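PDB 4MT5: mucus binding proteinn from Lactobacillus reuteri, which probably binds mucins as a cell-wall-anchored surface adhesin of a gut bacterium, this chain being one of its Mub repeats, with ubiquitin-like beta-grasp folds. Local coordinates for residues A110-T118 against S128-G136. Sequence-based numbering, arbitrary orientation.
Sequences AVTFKRGYT and SYDPWTVDG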
loop_
_atom_site.group_PDB
_atom_site.type_symbol
_atom_site.label_atom_id
_atom_site.label_comp_id
_atom_site.label_asym_id
_atom_site.label_seq_id
_atom_site.Cartn_x
_atom_site.Cartn_y
_atom_site.Cartn_z
ATOM N N ALA A 110 1.159 23.165 6.385
ATOM C CA ALA A 110 0.798 21.935 5.696
ATOM C C ALA A 110 1.080 20.697 6.544
ATOM O O ALA A 110 2.026 20.676 7.338
ATOM C CB ALA A 110 1.543 21.844 4.376
ATOM N N VAL A 111 0.255 19.667 6.379
ATOM C CA VAL A 111 0.572 18.351 6.927
ATOM C C VAL A 111 0.434 17.296 5.836
ATOM O O VAL A 111 -0.560 17.265 5.119
ATOM C CB VAL A 111 -0.279 17.987 8.170
ATOM C CG1 VAL A 111 -1.747 18.077 7.861
ATOM C CG2 VAL A 111 0.073 16.599 8.673
ATOM N N THR A 112 1.460 16.462 5.694
ATOM C CA THR A 112 1.446 15.373 4.728
ATOM C C THR A 112 1.366 14.039 5.455
ATOM O O THR A 112 2.235 13.720 6.269
ATOM C CB THR A 112 2.706 15.378 3.834
ATOM O OG1 THR A 112 2.702 16.540 3.000
ATOM C CG2 THR A 112 2.745 14.148 2.945
ATOM N N PHE A 113 0.317 13.272 5.165
ATOM C CA PHE A 113 0.167 11.930 5.699
ATOM C C PHE A 113 0.755 10.949 4.694
ATOM O O PHE A 113 0.459 11.041 3.507
ATOM C CB PHE A 113 -1.306 11.615 5.929
ATOM C CG PHE A 113 -1.921 12.392 7.048
ATOM C CD1 PHE A 113 -1.843 11.933 8.351
ATOM C CD2 PHE A 113 -2.584 13.581 6.800
ATOM C CE1 PHE A 113 -2.411 12.643 9.388
ATOM C CE2 PHE A 113 -3.157 14.298 7.835
ATOM C CZ PHE A 113 -3.070 13.827 9.132
ATOM N N LYS A 114 1.593 10.026 5.159
ATOM C CA LYS A 114 2.218 9.034 4.285
ATOM C C LYS A 114 2.004 7.653 4.872
ATOM O O LYS A 114 2.036 7.496 6.091
ATOM C CB LYS A 114 3.720 9.296 4.163
ATOM C CG LYS A 114 4.093 10.435 3.236
ATOM C CD LYS A 114 5.536 10.862 3.434
ATOM C CE LYS A 114 6.105 11.483 2.165
ATOM N NZ LYS A 114 7.399 12.181 2.412
ATOM N N ARG A 115 1.767 6.650 4.026
ATOM C CA ARG A 115 1.737 5.258 4.502
ATOM C C ARG A 115 2.233 4.268 3.473
ATOM O O ARG A 115 2.130 4.488 2.265
ATOM C CB ARG A 115 0.344 4.825 4.986
ATOM C CG ARG A 115 -0.669 4.582 3.877
ATOM C CD ARG A 115 -1.967 4.014 4.434
ATOM N NE ARG A 115 -3.055 4.033 3.454
ATOM C CZ ARG A 115 -4.329 3.766 3.739
ATOM N NH1 ARG A 115 -4.684 3.455 4.975
ATOM N NH2 ARG A 115 -5.243 3.800 2.783
ATOM N N GLY A 116 2.770 3.163 3.961
ATOM C CA GLY A 116 3.154 2.079 3.085
ATOM C C GLY A 116 2.002 1.113 2.887
ATOM O O GLY A 116 0.946 1.252 3.500
ATOM N N TYR A 117 2.216 0.120 2.034
ATOM C CA TYR A 117 1.216 -0.906 1.777
ATOM C C TYR A 117 1.877 -2.148 1.211
ATOM O O TYR A 117 3.056 -2.128 0.876
ATOM C CB TYR A 117 0.169 -0.381 0.803
ATOM C CG TYR A 117 0.760 0.279 -0.408
ATOM C CD1 TYR A 117 0.995 1.644 -0.430
ATOM C CD2 TYR A 117 1.084 -0.456 -1.528
ATOM C CE1 TYR A 117 1.534 2.266 -1.541
ATOM C CE2 TYR A 117 1.629 0.155 -2.645
ATOM C CZ TYR A 117 1.848 1.517 -2.644
ATOM O OH TYR A 117 2.393 2.122 -3.751
ATOM N N THR A 118 1.120 -3.231 1.109
ATOM C CA THR A 118 1.635 -4.454 0.510
ATOM C C THR A 118 0.814 -4.850 -0.710
ATOM O O THR A 118 -0.415 -4.863 -0.651
ATOM C CB THR A 118 1.607 -5.604 1.503
ATOM O OG1 THR A 118 2.333 -5.225 2.674
ATOM C CG2 THR A 118 2.255 -6.848 0.892
ATOM N N SER A 128 -2.891 -5.151 2.091
ATOM C CA SER A 128 -2.927 -4.475 3.391
ATOM C C SER A 128 -2.259 -3.106 3.354
ATOM O O SER A 128 -1.588 -2.773 2.381
ATOM C CB SER A 128 -2.304 -5.331 4.490
ATOM O OG SER A 128 -0.899 -5.372 4.345
ATOM N N TYR A 129 -2.470 -2.318 4.414
ATOM C CA TYR A 129 -1.873 -0.992 4.556
ATOM C C TYR A 129 -1.205 -0.889 5.916
ATOM O O TYR A 129 -1.718 -1.411 6.906
ATOM C CB TYR A 129 -2.931 0.103 4.439
ATOM C CG TYR A 129 -3.558 0.255 3.061
ATOM C CD1 TYR A 129 -3.014 1.125 2.109
ATOM C CD2 TYR A 129 -4.699 -0.453 2.714
ATOM C CE1 TYR A 129 -3.589 1.278 0.845
ATOM C CE2 TYR A 129 -5.276 -0.313 1.457
ATOM C CZ TYR A 129 -4.717 0.552 0.528
ATOM O OH TYR A 129 -5.297 0.680 -0.717
ATOM N N ASP A 130 -0.053 -0.225 5.950
ATOM C CA ASP A 130 0.669 0.043 7.188
ATOM C C ASP A 130 0.020 1.225 7.874
ATOM O O ASP A 130 -0.759 1.948 7.262
ATOM C CB ASP A 130 2.117 0.376 6.867
ATOM C CG ASP A 130 2.867 -0.810 6.275
ATOM O OD1 ASP A 130 2.419 -1.960 6.510
ATOM O OD2 ASP A 130 3.899 -0.599 5.586
ATOM N N PRO A 131 0.327 1.437 9.152
ATOM C CA PRO A 131 -0.301 2.597 9.799
ATOM C C PRO A 131 0.098 3.933 9.154
ATOM O O PRO A 131 1.225 4.070 8.698
ATOM C CB PRO A 131 0.234 2.532 11.236
ATOM C CG PRO A 131 0.742 1.126 11.415
ATOM C CD PRO A 131 1.196 0.673 10.064
ATOM N N TRP A 132 -0.825 4.889 9.107
ATOM C CA TRP A 132 -0.534 6.252 8.662
ATOM C C TRP A 132 0.604 6.880 9.458
ATOM O O TRP A 132 0.669 6.749 10.681
ATOM C CB TRP A 132 -1.770 7.125 8.853
ATOM C CG TRP A 132 -2.807 6.975 7.802
ATOM C CD1 TRP A 132 -4.078 6.495 7.958
ATOM C CD2 TRP A 132 -2.675 7.326 6.423
ATOM N NE1 TRP A 132 -4.743 6.522 6.752
ATOM C CE2 TRP A 132 -3.903 7.023 5.795
ATOM C CE3 TRP A 132 -1.633 7.854 5.655
ATOM C CZ2 TRP A 132 -4.116 7.233 4.442
ATOM C CZ3 TRP A 132 -1.847 8.062 4.310
ATOM C CH2 TRP A 132 -3.083 7.758 3.716
ATOM N N THR A 133 1.496 7.582 8.770
ATOM C CA THR A 133 2.598 8.264 9.444
ATOM C C THR A 133 2.667 9.739 9.062
ATOM O O THR A 133 2.397 10.104 7.916
ATOM C CB THR A 133 3.983 7.587 9.162
ATOM O OG1 THR A 133 4.289 7.641 7.761
ATOM C CG2 THR A 133 4.002 6.134 9.629
ATOM N N VAL A 134 3.016 10.578 10.034
ATOM C CA VAL A 134 3.273 12.003 9.802
ATOM C C VAL A 134 4.711 12.325 10.195
ATOM O O VAL A 134 5.083 12.177 11.361
ATOM C CB VAL A 134 2.363 12.875 10.661
ATOM C CG1 VAL A 134 2.756 14.327 10.529
ATOM C CG2 VAL A 134 0.913 12.655 10.286
ATOM N N ASP A 135 5.513 12.764 9.232
ATOM C CA ASP A 135 6.951 12.930 9.445
ATOM C C ASP A 135 7.567 11.727 10.151
ATOM O O ASP A 135 8.144 11.871 11.231
ATOM C CB ASP A 135 7.245 14.200 10.245
ATOM C CG ASP A 135 6.992 15.465 9.443
ATOM O OD1 ASP A 135 7.234 15.443 8.211
ATOM O OD2 ASP A 135 6.550 16.473 10.044
ATOM N N GLY A 136 7.410 10.549 9.548
ATOM C CA GLY A 136 7.988 9.316 10.052
ATOM C C GLY A 136 7.492 8.781 11.387
ATOM O O GLY A 136 8.067 7.842 11.926
HETATM O O HOH W 1 4.874 13.239 6.179
HETATM O O HOH W 2 -3.296 3.142 7.230
HETATM O O HOH W 3 3.076 3.564 6.682
HETATM O O HOH W 4 1.374 -3.245 4.054
#
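An antiparallel beta hairpin in the Muc B2-like part of the repeat holds the guanidinium of Arg115 between the rings of Tyr129 and Trp132. Both rings lie flat on it: Tyr129 on one face, planes 28° apart, and Trp132 on the opposite face, with the planes nearly parallel, 10° apart. Extended from CG to NE, the arginine also lays its aliphatic part on the indole, with Arg115 CD 3.7 Å from the centroid of the six-membered ring of Trp132; the wide indole can carry both cation and methylene. An arginine suits this slot because its flat cation stacks on both sides while its edge stays available for polar partners; NE forms a salt bridge with Glu85 of the adjoining strand 85-96, and a water joins NH1 to Asp130 O. With an alanine in place of Trp132, the guanidinium would probably lose the support on one face and be freer to turn away from Tyr129.

The hairpin pairs strand 104-120 with strands 126-129 and 133-134 in two ladders whose register shifts by one residue across the intervening loop. In one, Lys114 N bonds Thr133 O at 2.9 Å, and Lys114 O accepts from Thr133 N. Threonine adds a second donor: its OG1, between the backbone N and the carbonyl carbon (chi1 62°), reaches Lys114 O at 2.8 Å from above the carbonyl plane. In the other, Thr118 N donates to Ser128 O at 3.0 Å. Between them Asp130 N donates to Gly116 O, and beside it a water links Gly116 N to Pro131 O. Beyond Trp132, branched Val134 fills in beside Phe113, Val134 CG2 lying 3.4 Å from Phe113 CE1.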